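Local coordinates for endo-1,3-beta-glucanase, family GH16 (Zobellia galactanivorans, PDB 4BPZ), which probably hydrolyses internal beta-1,3-glucosidic bonds in glucans such as algal laminarin, acting through its GH16 catalytic domain, at residues K24-P27 with E28-H31; K103-K107 with K108-P112; F128-Q131 with Y132-E136; N212-T216 with P217-P221. The protein carries 1 engineered substitution. One frame throughout, in Å; residues are numbered along the deposited sequence.

Interaction 1 of 4, residues K24-P27 with E28-H31; sequences KPDP and EKWH
Asp26 meets the three residues after Pro27 with both its carboxylate and its backbone carbonyl. Its OD1 accepts the backbone N-H of Glu28 (N to OD1 2.9 Å), two residues on, which is the defining bond of an Asx turn; the donor stands above the carboxylate plane, 42° out of it. The carbonyl O of Asp26 takes two further N-H groups. Lys29 N lies 2.9 Å from Asp26 O and approaches from above the carbonyl plane, whereas Trp30 N, also 2.9 Å from Asp26 O, comes nearly head-on along the C=O axis. Two donors from different directions thus hold this one oxygen. The carboxylate can fold over the turn because Asp26 CG is anti to the backbone N (chi1 -176°), which carries OD1 forward to Glu28.

Asp26 OD2 lies 3.5 Å from Lys29 CE, alongside the aliphatic part of that chain, while Lys29 NZ bonds to Ser16 O. A water donates to Asp26 OD2 and to Glu28 OE1, at 2.7 Å from each, and so bridges two acidic groups whose direct approach would probably be unfavourable. Buried Pro25 packs its CB against CD1 of buried Trp30 at 4.0 Å, while Asp26 N lies in the plane of the indole at its edge.

Outside the turn, Asp17 OD2 bonds to Trp30 NE1, a tie to strand 13-17, and Tyr21 OH, in the loop after that strand, to Asp26 N. Pro27 O receives Lys90 NZ, and Lys29 and His31 make backbone bonds to Lys90 and Asn88. The turn therefore delivers the chain into strand 30-32, which runs antiparallel beside strand 82-93.

Interaction 2 of 4, residues K103-K107 with K108-P112; sequences KLPSK and KGTWP. With GLC (alpha-D-glucopyranose), chain C.
Thr110 reaches back to Lys107 through both its hydroxyl and its backbone. The shorter bond is Thr110 OG1 to Lys107 O, 2.7 Å, with the hydroxyl donating in the carbonyl plane at a C=O...O angle of 154°. A second, weak bond of 3.4 Å runs from Thr110 N to the same Lys107 O and closes a type II beta turn. OG1 gets there by sitting between the backbone N and the carbonyl carbon (chi1 63°), which leaves CG2 beside the backbone N. Gly109 takes the third place of the turn at phi 96°, where a side chain would collide with the preceding carbonyl.

The apolar contacts centre on Pro105. Its CB lies 4.0 Å from Thr110 CB, and its CD meets Pro112 CB at 3.8 Å, the two proline rings pointing opposite ways as they pass. Replacing Thr110 with a valine would probably cost Lys107 O its shorter bond and leave that oxygen, among the bonds within the turn, only the weak one from the backbone N.

Polar ties fix the loop from outside: Lys107 gives its N-H to Asp245 OD2 and its NZ to Asp244 O.

Trp111 points away from this packing. Its NE1 bonds to Glu147 OE1 and lies 3.1 Å from O6 of the bound glucose. Alternation along strand 110-118 thus turns Thr110 and Pro112 toward Pro105 and Trp111 into the glycan cleft, as in the jelly-roll sandwich of family GH16.

Interaction 3 of 4, residues F128-Q131 with Y132-E136; sequences FGEQ and YGNAE. With BGC (beta-D-glucopyranose), chain B.
Tyr132 sets the edge of its ring toward the face of Phe128. Starting at the backbone, Tyr132 CB rests 3.6 Å from Gln131 C. CG then stands anti to the carbonyl carbon (chi1 -68°), which lays the ring alongside the Gln131 side chain, both pointing the same way with amide and ring planes 31° apart. Along that flank CD2 lies 4.0 Å from Gln131 CB. Next out, CE2 makes the closest aromatic approach, 3.8 Å to Phe128 CD1. The centroids of the Phe128 and Tyr132 rings are 5.8 Å apart and their planes meet at 64°, an offset edge-to-face pair. At the tip, Tyr132 OH is 2.6 Å from a water that donates to Gln131 OE1, so the two side chains are joined at their far ends as well as at their bases.

The backbone beneath is a type II' beta turn from Phe128 to Gln131, closed by the bond from Gln131 N to Phe128 O, with Gly129 at the second place where phi is positive. Beyond it the hold is light: the bond from Gly133 N to Glu130 O is weak at 3.4 Å, and Glu130 CA adds a C-H...O contact of 3.2 Å to Gly133 O. A second water accepts from Tyr132 N and lies 2.8 Å from Gly129 O, to which it may donate.

Asn134 OD1 is bonded to Asn122 ND2, and Glu136 belongs to the glycan pocket. The loop connects strand 110-118 to strand 142-144, with Phe128 and Tyr132 resting on Ala92 of strand 82-93 and the Phe128 ring meeting that of Tyr223.

Interaction 4 of 4, residues N212-T216 with P217-P221; sequences NSQNT and PYNAP
Thr216 closes a type I beta turn that begins at Ser213, and its hydroxyl accepts from Tyr218 N; the loop joins strand 205-211 to strand 222-230. The turn is doubly marked, since Ser213 OG accepts from Asn215 N as an ST turn. Its tight part is built round two oxygens. Ser213 O receives Thr216 N and Thr216 OG1, each 3.0 Å away, the hydroxyl lying in the carbonyl plane; Asn219 ND2 adds a weak bond, bent to 128°. The bond from Tyr218 N to Thr216 OG1 measures 2.9 Å, with an N-H...O angle of 147°, again two residues on. A chi1 of 76° aims OG1 at both partners at once, donating to one and accepting from the other. Thr216 CB also packs against Tyr218 CD2 at 3.4 Å, the two side chains crossing at about a right angle. With a valine at Thr216, Tyr218 N would probably lose this acceptor and Ser213 O one of its donors.

The Tyr218 ring is held elsewhere as well: OH bonds to the backbone O of Ser142, the engineered position in the pocket, and the ring meets Trp162 edge-to-face.

The outer side is looser. Exposed Gln214 bends at chi2 and brings NE2 to 3.5 Å from Asn219 CG, the two side chains crossing obliquely. Asn219 OD1 has its partner in Tyr95 OH. Two waters accept here, one from Asn219 ND2 at 3.0 Å and the other from Asn219 N at 2.9 Å.

The four turns follow one another along the chain, and two of them contribute residues to the glycan pocket. Interactions 3 and 4 are neighbours, with centres 15 Å apart, and they touch where Tyr132 CE1 packs on Pro221 CG at 3.9 Å. Interaction 2 lies across the chain's centre from both, its centre 31 Å from each; it supplies Trp111 to the same pocket to which interaction 3 supplies Glu136. Interaction 4 lines no annotated site, yet the Tyr218 side chain is about 9 Å from the bound glucose. Interaction 1 comes within about 6 Å of interaction 3 at the nearest atoms without touching it, and the Trp30 side chain is about 11 Å from the calcium ion.

Interaction 1 of 4, residues K24-P27 with E28-H31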
loop_
_atom_site.group_PDB
_atom_site.type_symbol
_atom_site.label_atom_id
_atom_site.label_comp_id
_atom_site.label_asym_id
_atom_site.label_seq_id
_atom_site.Cartn_x
_atom_site.Cartn_y
_atom_site.Cartn_z
ATOM N N LYS A 24 17.965 -6.709 -3.354
ATOM C CA LYS A 24 17.051 -5.627 -3.550
ATOM C C LYS A 24 15.765 -6.262 -4.142
ATOM O O LYS A 24 15.744 -7.164 -4.999
ATOM C CB LYS A 24 17.608 -4.604 -4.537
ATOM C CG LYS A 24 18.942 -3.943 -4.145
ATOM C CD LYS A 24 19.357 -2.886 -5.220
ATOM C CE LYS A 24 19.416 -3.343 -6.719
ATOM N NZ LYS A 24 18.193 -3.400 -7.624
ATOM N N PRO A 25 14.605 -5.757 -3.765
ATOM C CA PRO A 25 13.399 -6.036 -4.549
ATOM C C PRO A 25 13.670 -5.941 -6.067
ATOM O O PRO A 25 14.336 -4.994 -6.564
ATOM C CB PRO A 25 12.419 -4.945 -4.054
ATOM C CG PRO A 25 12.858 -4.698 -2.682
ATOM C CD PRO A 25 14.375 -4.759 -2.669
ATOM N N ASP A 26 13.103 -6.890 -6.805
ATOM C CA ASP A 26 13.380 -6.981 -8.259
ATOM C C ASP A 26 13.129 -5.609 -8.958
ATOM O O ASP A 26 11.963 -5.182 -9.018
ATOM C CB ASP A 26 12.514 -8.110 -8.817
ATOM C CG ASP A 26 12.750 -8.389 -10.275
ATOM O OD1 ASP A 26 13.370 -7.621 -11.012
ATOM O OD2 ASP A 26 12.249 -9.458 -10.696
ATOM N N PRO A 27 14.161 -5.002 -9.578
ATOM C CA PRO A 27 13.926 -3.697 -10.238
ATOM C C PRO A 27 13.065 -3.745 -11.459
ATOM O O PRO A 27 12.590 -2.739 -11.952
ATOM C CB PRO A 27 15.327 -3.215 -10.521
ATOM C CG PRO A 27 16.078 -4.514 -10.813
ATOM C CD PRO A 27 15.567 -5.422 -9.636
ATOM N N GLU A 28 12.845 -4.925 -12.037
ATOM C CA GLU A 28 11.870 -5.038 -13.115
ATOM C C GLU A 28 10.439 -5.018 -12.650
ATOM O O GLU A 28 9.529 -4.762 -13.454
ATOM C CB GLU A 28 12.083 -6.347 -13.909
ATOM C CG GLU A 28 13.367 -6.428 -14.750
ATOM C CD GLU A 28 13.593 -7.788 -15.505
ATOM O OE1 GLU A 28 12.706 -8.701 -15.533
ATOM O OE2 GLU A 28 14.700 -7.962 -16.104
ATOM N N LYS A 29 10.230 -5.216 -11.357
ATOM C CA LYS A 29 8.878 -5.343 -10.765
ATOM C C LYS A 29 8.535 -4.130 -9.872
ATOM O O LYS A 29 7.368 -3.859 -9.728
ATOM C CB LYS A 29 8.772 -6.632 -9.922
ATOM C CG LYS A 29 8.915 -7.931 -10.722
ATOM C CD LYS A 29 8.608 -9.206 -9.906
ATOM C CE LYS A 29 8.892 -10.428 -10.695
ATOM N NZ LYS A 29 7.948 -10.614 -11.823
ATOM N N TRP A 30 9.551 -3.558 -9.209
ATOM C CA TRP A 30 9.258 -2.620 -8.124
ATOM C C TRP A 30 10.002 -1.347 -8.328
ATOM O O TRP A 30 11.231 -1.357 -8.605
ATOM C CB TRP A 30 9.682 -3.295 -6.781
ATOM C CG TRP A 30 8.936 -4.538 -6.494
ATOM C CD1 TRP A 30 9.448 -5.784 -6.569
ATOM C CD2 TRP A 30 7.528 -4.669 -6.206
ATOM N NE1 TRP A 30 8.510 -6.731 -6.340
ATOM C CE2 TRP A 30 7.298 -6.055 -6.128
ATOM C CE3 TRP A 30 6.459 -3.769 -6.045
ATOM C CZ2 TRP A 30 6.034 -6.592 -5.870
ATOM C CZ3 TRP A 30 5.186 -4.330 -5.806
ATOM C CH2 TRP A 30 4.975 -5.666 -5.707
ATOM N N HIS A 31 9.317 -0.227 -8.133
ATOM C CA HIS A 31 9.875 1.138 -8.176
ATOM C C HIS A 31 9.855 1.719 -6.750
ATOM O O HIS A 31 8.863 1.592 -6.050
ATOM C CB HIS A 31 8.928 1.967 -9.067
ATOM C CG HIS A 31 9.258 3.433 -9.097
ATOM N ND1 HIS A 31 10.315 3.942 -9.763
ATOM C CD2 HIS A 31 8.633 4.490 -8.474
ATOM C CE1 HIS A 31 10.353 5.264 -9.588
ATOM N NE2 HIS A 31 9.307 5.620 -8.837
HETATM O O HOH W 1 12.076 -10.046 -13.321
#

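Interaction 2 of 4, residues K103-K107 with K108-P112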
loop_
_atom_site.group_PDB
_atom_site.type_symbol
_atom_site.label_atom_id
_atom_site.label_comp_id
_atom_site.label_asym_id
_atom_site.label_seq_id
_atom_site.Cartn_x
_atom_site.Cartn_y
_atom_site.Cartn_z
ATOM N N LYS A 103 2.755 -10.717 7.056
ATOM C CA LYS A 103 2.778 -10.491 8.493
ATOM C C LYS A 103 2.978 -9.017 8.699
ATOM O O LYS A 103 3.843 -8.399 8.061
ATOM C CB LYS A 103 3.906 -11.263 9.179
ATOM C CG LYS A 103 3.603 -12.746 9.334
ATOM C CD LYS A 103 4.799 -13.469 9.981
ATOM C CE LYS A 103 4.573 -14.926 9.976
ATOM N NZ LYS A 103 5.717 -15.578 10.752
ATOM N N LEU A 104 2.174 -8.413 9.589
ATOM C CA LEU A 104 2.147 -6.962 9.785
ATOM C C LEU A 104 3.070 -6.520 10.922
ATOM O O LEU A 104 3.299 -7.321 11.866
ATOM C CB LEU A 104 0.697 -6.454 10.005
ATOM C CG LEU A 104 -0.280 -6.897 8.946
ATOM C CD1 LEU A 104 -1.627 -6.267 9.220
ATOM C CD2 LEU A 104 0.160 -6.628 7.537
ATOM N N PRO A 105 3.504 -5.273 10.960
ATOM C CA PRO A 105 4.267 -4.798 12.128
ATOM C C PRO A 105 3.411 -4.881 13.384
ATOM O O PRO A 105 2.210 -4.564 13.377
ATOM C CB PRO A 105 4.592 -3.336 11.742
ATOM C CG PRO A 105 4.337 -3.238 10.280
ATOM C CD PRO A 105 3.429 -4.318 9.850
ATOM N N SER A 106 4.047 -5.212 14.499
ATOM C CA SER A 106 3.328 -5.240 15.796
ATOM C C SER A 106 3.411 -3.968 16.581
ATOM O O SER A 106 2.609 -3.822 17.523
ATOM C CB SER A 106 3.946 -6.377 16.702
ATOM O OG SER A 106 5.283 -6.094 16.985
ATOM N N LYS A 107 4.367 -3.084 16.303
ATOM C CA LYS A 107 4.663 -2.021 17.219
ATOM C C LYS A 107 3.757 -0.841 17.048
ATOM O O LYS A 107 3.312 -0.447 15.957
ATOM C CB LYS A 107 6.117 -1.570 17.113
ATOM C CG LYS A 107 7.070 -2.683 17.635
ATOM C CD LYS A 107 8.529 -2.304 17.552
ATOM C CE LYS A 107 9.418 -3.434 18.104
ATOM N NZ LYS A 107 10.851 -3.052 18.001
ATOM N N LYS A 108 3.523 -0.149 18.178
ATOM C CA LYS A 108 2.759 1.063 18.177
ATOM C C LYS A 108 3.422 2.141 17.322
ATOM O O LYS A 108 4.640 2.247 17.359
ATOM C CB LYS A 108 2.583 1.572 19.652
ATOM C CG LYS A 108 1.670 2.757 19.805
ATOM C CD LYS A 108 1.371 2.968 21.318
ATOM C CE LYS A 108 0.570 4.265 21.396
ATOM N NZ LYS A 108 -0.094 4.548 22.710
ATOM N N GLY A 109 2.611 2.935 16.633
ATOM C CA GLY A 109 3.116 3.996 15.791
ATOM C C GLY A 109 3.269 3.648 14.308
ATOM O O GLY A 109 3.461 4.555 13.502
ATOM N N THR A 110 3.258 2.357 13.991
ATOM C CA THR A 110 3.430 1.897 12.624
ATOM C C THR A 110 2.085 1.880 11.887
ATOM O O THR A 110 1.019 1.564 12.445
ATOM C CB THR A 110 4.049 0.490 12.614
ATOM O OG1 THR A 110 3.141 -0.431 13.267
ATOM C CG2 THR A 110 5.404 0.402 13.238
ATOM N N TRP A 111 2.169 2.202 10.591
ATOM C CA TRP A 111 1.005 2.314 9.711
ATOM C C TRP A 111 1.322 1.588 8.423
ATOM O O TRP A 111 1.703 2.250 7.404
ATOM C CB TRP A 111 0.653 3.790 9.538
ATOM C CG TRP A 111 -0.492 4.106 8.631
ATOM C CD1 TRP A 111 -1.385 3.240 8.031
ATOM C CD2 TRP A 111 -0.849 5.436 8.219
ATOM N NE1 TRP A 111 -2.288 3.975 7.243
ATOM C CE2 TRP A 111 -1.948 5.297 7.354
ATOM C CE3 TRP A 111 -0.365 6.700 8.519
ATOM C CZ2 TRP A 111 -2.572 6.406 6.792
ATOM C CZ3 TRP A 111 -0.996 7.830 7.963
ATOM C CH2 TRP A 111 -2.096 7.665 7.122
ATOM N N PRO A 112 1.220 0.303 8.369
ATOM C CA PRO A 112 1.477 -0.437 7.116
ATOM C C PRO A 112 0.283 -0.313 6.185
ATOM O O PRO A 112 -0.859 -0.137 6.621
ATOM C CB PRO A 112 1.581 -1.918 7.600
ATOM C CG PRO A 112 0.575 -1.954 8.769
ATOM C CD PRO A 112 0.792 -0.619 9.491
HETATM C C1 GLC C . -5.137 5.613 2.028
HETATM C C2 GLC C . -4.950 7.156 2.221
HETATM C C3 GLC C . -3.512 7.487 1.795
HETATM C C4 GLC C . -2.546 6.678 2.544
HETATM C C5 GLC C . -2.811 5.259 2.101
HETATM C C6 GLC C . -1.904 4.235 2.744
HETATM O O1 GLC C . -5.330 5.241 0.680
HETATM O O2 GLC C . -5.927 7.788 1.432
HETATM O O3 GLC C . -3.265 8.936 2.036
HETATM O O4 GLC C . -1.202 7.094 2.231
HETATM O O5 GLC C . -4.155 4.915 2.507
HETATM O O6 GLC C . -2.024 4.231 4.162
#

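Interaction 3 of 4, residues F128-Q131 with Y132-E136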
loop_
_atom_site.group_PDB
_atom_site.type_symbol
_atom_site.label_atom_id
_atom_site.label_comp_id
_atom_site.label_asym_id
_atom_site.label_seq_id
_atom_site.Cartn_x
_atom_site.Cartn_y
_atom_site.Cartn_z
ATOM N N PHE A 128 4.918 6.166 -13.327
ATOM C CA PHE A 128 4.087 6.382 -14.530
ATOM C C PHE A 128 3.973 7.843 -14.948
ATOM O O PHE A 128 3.614 8.036 -16.129
ATOM C CB PHE A 128 2.704 5.752 -14.336
ATOM C CG PHE A 128 2.775 4.263 -14.142
ATOM C CD1 PHE A 128 3.041 3.422 -15.192
ATOM C CD2 PHE A 128 2.673 3.708 -12.841
ATOM C CE1 PHE A 128 3.083 2.028 -15.029
ATOM C CE2 PHE A 128 2.791 2.355 -12.645
ATOM C CZ PHE A 128 2.972 1.503 -13.703
ATOM N N GLY A 129 4.266 8.811 -14.097
ATOM C CA GLY A 129 4.148 10.198 -14.554
ATOM C C GLY A 129 2.830 10.491 -15.146
ATOM O O GLY A 129 1.783 10.156 -14.577
ATOM N N GLU A 130 2.866 11.188 -16.322
ATOM C CA GLU A 130 1.631 11.611 -17.020
ATOM C C GLU A 130 1.308 10.645 -18.177
ATOM O O GLU A 130 0.523 10.997 -19.066
ATOM C CB GLU A 130 1.723 13.068 -17.543
ATOM C CG GLU A 130 1.934 14.016 -16.410
ATOM C CD GLU A 130 1.943 15.508 -16.805
ATOM O OE1 GLU A 130 0.877 16.046 -17.167
ATOM O OE2 GLU A 130 3.061 16.064 -16.754
ATOM N N GLN A 131 1.815 9.437 -18.131
ATOM C CA GLN A 131 1.487 8.487 -19.269
ATOM C C GLN A 131 0.014 8.314 -19.494
ATOM O O GLN A 131 -0.382 8.200 -20.655
ATOM C CB GLN A 131 2.095 7.106 -18.937
ATOM C CG GLN A 131 3.615 7.063 -19.083
ATOM C CD GLN A 131 4.157 5.683 -18.685
ATOM O OE1 GLN A 131 3.446 4.713 -18.814
ATOM N NE2 GLN A 131 5.309 5.640 -18.162
ATOM N N TYR A 132 -0.788 8.135 -18.434
ATOM C CA TYR A 132 -2.177 7.807 -18.527
ATOM C C TYR A 132 -3.051 9.022 -18.392
ATOM O O TYR A 132 -4.271 8.927 -18.676
ATOM C CB TYR A 132 -2.585 6.808 -17.437
ATOM C CG TYR A 132 -1.962 5.446 -17.647
ATOM C CD1 TYR A 132 -2.455 4.482 -18.494
ATOM C CD2 TYR A 132 -0.748 5.141 -17.004
ATOM C CE1 TYR A 132 -1.764 3.206 -18.585
ATOM C CE2 TYR A 132 -0.106 3.950 -17.164
ATOM C CZ TYR A 132 -0.602 3.024 -17.946
ATOM O OH TYR A 132 0.143 1.856 -18.144
ATOM N N GLY A 133 -2.538 10.115 -17.884
ATOM C CA GLY A 133 -3.317 11.300 -17.549
ATOM C C GLY A 133 -2.614 12.060 -16.441
ATOM O O GLY A 133 -1.406 11.912 -16.132
ATOM N N ASN A 134 -3.398 12.941 -15.793
ATOM C CA ASN A 134 -2.922 13.784 -14.700
ATOM C C ASN A 134 -4.065 14.123 -13.847
ATOM O O ASN A 134 -4.548 15.257 -13.880
ATOM C CB ASN A 134 -2.250 15.051 -15.323
ATOM C CG ASN A 134 -1.535 15.884 -14.323
ATOM O OD1 ASN A 134 -1.205 15.469 -13.225
ATOM N ND2 ASN A 134 -1.299 17.114 -14.687
ATOM N N ALA A 135 -4.487 13.174 -13.042
ATOM C CA ALA A 135 -5.691 13.269 -12.212
ATOM C C ALA A 135 -5.251 13.240 -10.756
ATOM O O ALA A 135 -5.097 12.181 -10.147
ATOM C CB ALA A 135 -6.650 12.104 -12.485
ATOM N N GLU A 136 -5.060 14.397 -10.164
ATOM C CA GLU A 136 -4.531 14.484 -8.832
ATOM C C GLU A 136 -5.459 13.759 -7.865
ATOM O O GLU A 136 -6.686 13.925 -7.901
ATOM C CB GLU A 136 -4.460 15.993 -8.472
ATOM C CG GLU A 136 -3.979 16.181 -7.053
ATOM C CD GLU A 136 -3.547 17.611 -6.789
ATOM O OE1 GLU A 136 -2.415 18.028 -7.158
ATOM O OE2 GLU A 136 -4.373 18.337 -6.225
HETATM C C2 BGC B . -2.133 14.290 -3.545
HETATM C C3 BGC B . -1.498 15.646 -3.631
HETATM C C4 BGC B . -2.317 16.688 -2.849
HETATM C C5 BGC B . -2.540 16.139 -1.421
HETATM C C6 BGC B . -3.322 17.139 -0.596
HETATM C C1 BGC B . -2.276 13.898 -2.093
HETATM O O2 BGC B . -1.337 13.346 -4.251
HETATM O O3 BGC B . -1.480 16.092 -4.956
HETATM O O4 BGC B . -1.578 17.887 -2.786
HETATM O O5 BGC B . -3.137 14.833 -1.462
HETATM O O6 BGC B . -3.375 16.627 0.743
HETATM O O HOH W 2 -0.242 8.746 -15.801
HETATM O O HOH W 3 2.633 2.158 -18.990
#

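Interaction 4 of 4, residues N212-T216 with P217-P221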
loop_
_atom_site.group_PDB
_atom_site.type_symbol
_atom_site.label_atom_id
_atom_site.label_comp_id
_atom_site.label_asym_id
_atom_site.label_seq_id
_atom_site.Cartn_x
_atom_site.Cartn_y
_atom_site.Cartn_z
ATOM N N ASN A 212 -19.073 -0.858 -8.386
ATOM C CA ASN A 212 -18.387 -0.064 -9.392
ATOM C C ASN A 212 -19.342 0.599 -10.368
ATOM O O ASN A 212 -20.495 0.180 -10.478
ATOM C CB ASN A 212 -17.370 -0.981 -10.128
ATOM C CG ASN A 212 -16.240 -0.215 -10.810
ATOM O OD1 ASN A 212 -15.313 -0.910 -11.384
ATOM N ND2 ASN A 212 -16.182 1.037 -10.732
ATOM N N SER A 213 -18.930 1.661 -11.019
ATOM C CA SER A 213 -19.735 2.302 -12.031
ATOM C C SER A 213 -18.732 3.109 -12.867
ATOM O O SER A 213 -17.632 3.516 -12.437
ATOM C CB SER A 213 -20.829 3.246 -11.452
ATOM O OG SER A 213 -20.297 4.492 -11.088
ATOM N N GLN A 214 -19.206 3.542 -14.023
ATOM C CA GLN A 214 -18.385 4.442 -14.889
ATOM C C GLN A 214 -18.167 5.829 -14.306
ATOM O O GLN A 214 -17.323 6.547 -14.807
ATOM C CB GLN A 214 -18.972 4.482 -16.296
ATOM C CG GLN A 214 -18.599 3.187 -17.054
ATOM C CD GLN A 214 -17.083 3.167 -17.461
ATOM O OE1 GLN A 214 -16.457 4.208 -17.642
ATOM N NE2 GLN A 214 -16.479 2.012 -17.470
ATOM N N ASN A 215 -18.935 6.234 -13.305
ATOM C CA ASN A 215 -18.691 7.500 -12.682
ATOM C C ASN A 215 -17.587 7.417 -11.637
ATOM O O ASN A 215 -17.377 8.411 -10.962
ATOM C CB ASN A 215 -19.988 8.003 -12.044
ATOM C CG ASN A 215 -20.087 9.521 -12.001
ATOM O OD1 ASN A 215 -20.786 10.043 -11.162
ATOM N ND2 ASN A 215 -19.357 10.224 -12.853
ATOM N N THR A 216 -16.903 6.260 -11.454
ATOM C CA THR A 216 -15.792 6.131 -10.483
ATOM C C THR A 216 -14.456 6.025 -11.274
ATOM O O THR A 216 -14.493 5.618 -12.389
ATOM C CB THR A 216 -15.787 4.677 -9.763
ATOM O OG1 THR A 216 -15.268 3.628 -10.633
ATOM C CG2 THR A 216 -16.980 4.285 -9.191
ATOM N N PRO A 217 -13.315 6.301 -10.670
ATOM C CA PRO A 217 -12.016 6.072 -11.327
ATOM C C PRO A 217 -11.512 4.638 -11.228
ATOM O O PRO A 217 -10.198 4.379 -11.390
ATOM C CB PRO A 217 -11.107 7.077 -10.621
ATOM C CG PRO A 217 -11.758 7.231 -9.256
ATOM C CD PRO A 217 -13.224 7.088 -9.419
ATOM N N TYR A 218 -12.381 3.677 -11.185
ATOM C CA TYR A 218 -12.028 2.274 -10.980
ATOM C C TYR A 218 -12.278 1.444 -12.232
ATOM O O TYR A 218 -12.612 0.280 -12.186
ATOM C CB TYR A 218 -12.758 1.672 -9.789
ATOM C CG TYR A 218 -12.492 2.429 -8.481
ATOM C CD1 TYR A 218 -11.227 2.452 -7.942
ATOM C CD2 TYR A 218 -13.485 3.095 -7.802
ATOM C CE1 TYR A 218 -10.969 3.092 -6.736
ATOM C CE2 TYR A 218 -13.235 3.736 -6.621
ATOM C CZ TYR A 218 -12.010 3.749 -6.063
ATOM O OH TYR A 218 -11.775 4.336 -4.833
ATOM N N ASN A 219 -12.089 2.080 -13.424
ATOM C CA ASN A 219 -12.246 1.380 -14.732
ATOM C C ASN A 219 -11.079 1.667 -15.630
ATOM O O ASN A 219 -11.165 1.490 -16.864
ATOM C CB ASN A 219 -13.588 1.744 -15.396
ATOM C CG ASN A 219 -14.732 1.299 -14.485
ATOM O OD1 ASN A 219 -15.059 0.122 -14.334
ATOM N ND2 ASN A 219 -15.261 2.309 -13.810
ATOM N N ALA A 220 -9.960 2.092 -15.058
ATOM C CA ALA A 220 -8.756 2.424 -15.764
ATOM C C ALA A 220 -7.585 1.866 -14.920
ATOM O O ALA A 220 -7.783 1.482 -13.766
ATOM C CB ALA A 220 -8.642 3.918 -15.955
ATOM N N PRO A 221 -6.358 1.911 -15.406
ATOM C CA PRO A 221 -5.300 1.139 -14.701
ATOM C C PRO A 221 -4.971 1.697 -13.357
ATOM O O PRO A 221 -4.922 2.930 -13.187
ATOM C CB PRO A 221 -4.089 1.238 -15.641
ATOM C CG PRO A 221 -4.756 1.288 -17.066
ATOM C CD PRO A 221 -5.914 2.300 -16.784
HETATM O O HOH W 4 -14.738 5.028 -14.841
HETATM O O HOH W 5 -11.936 4.720 -14.560
#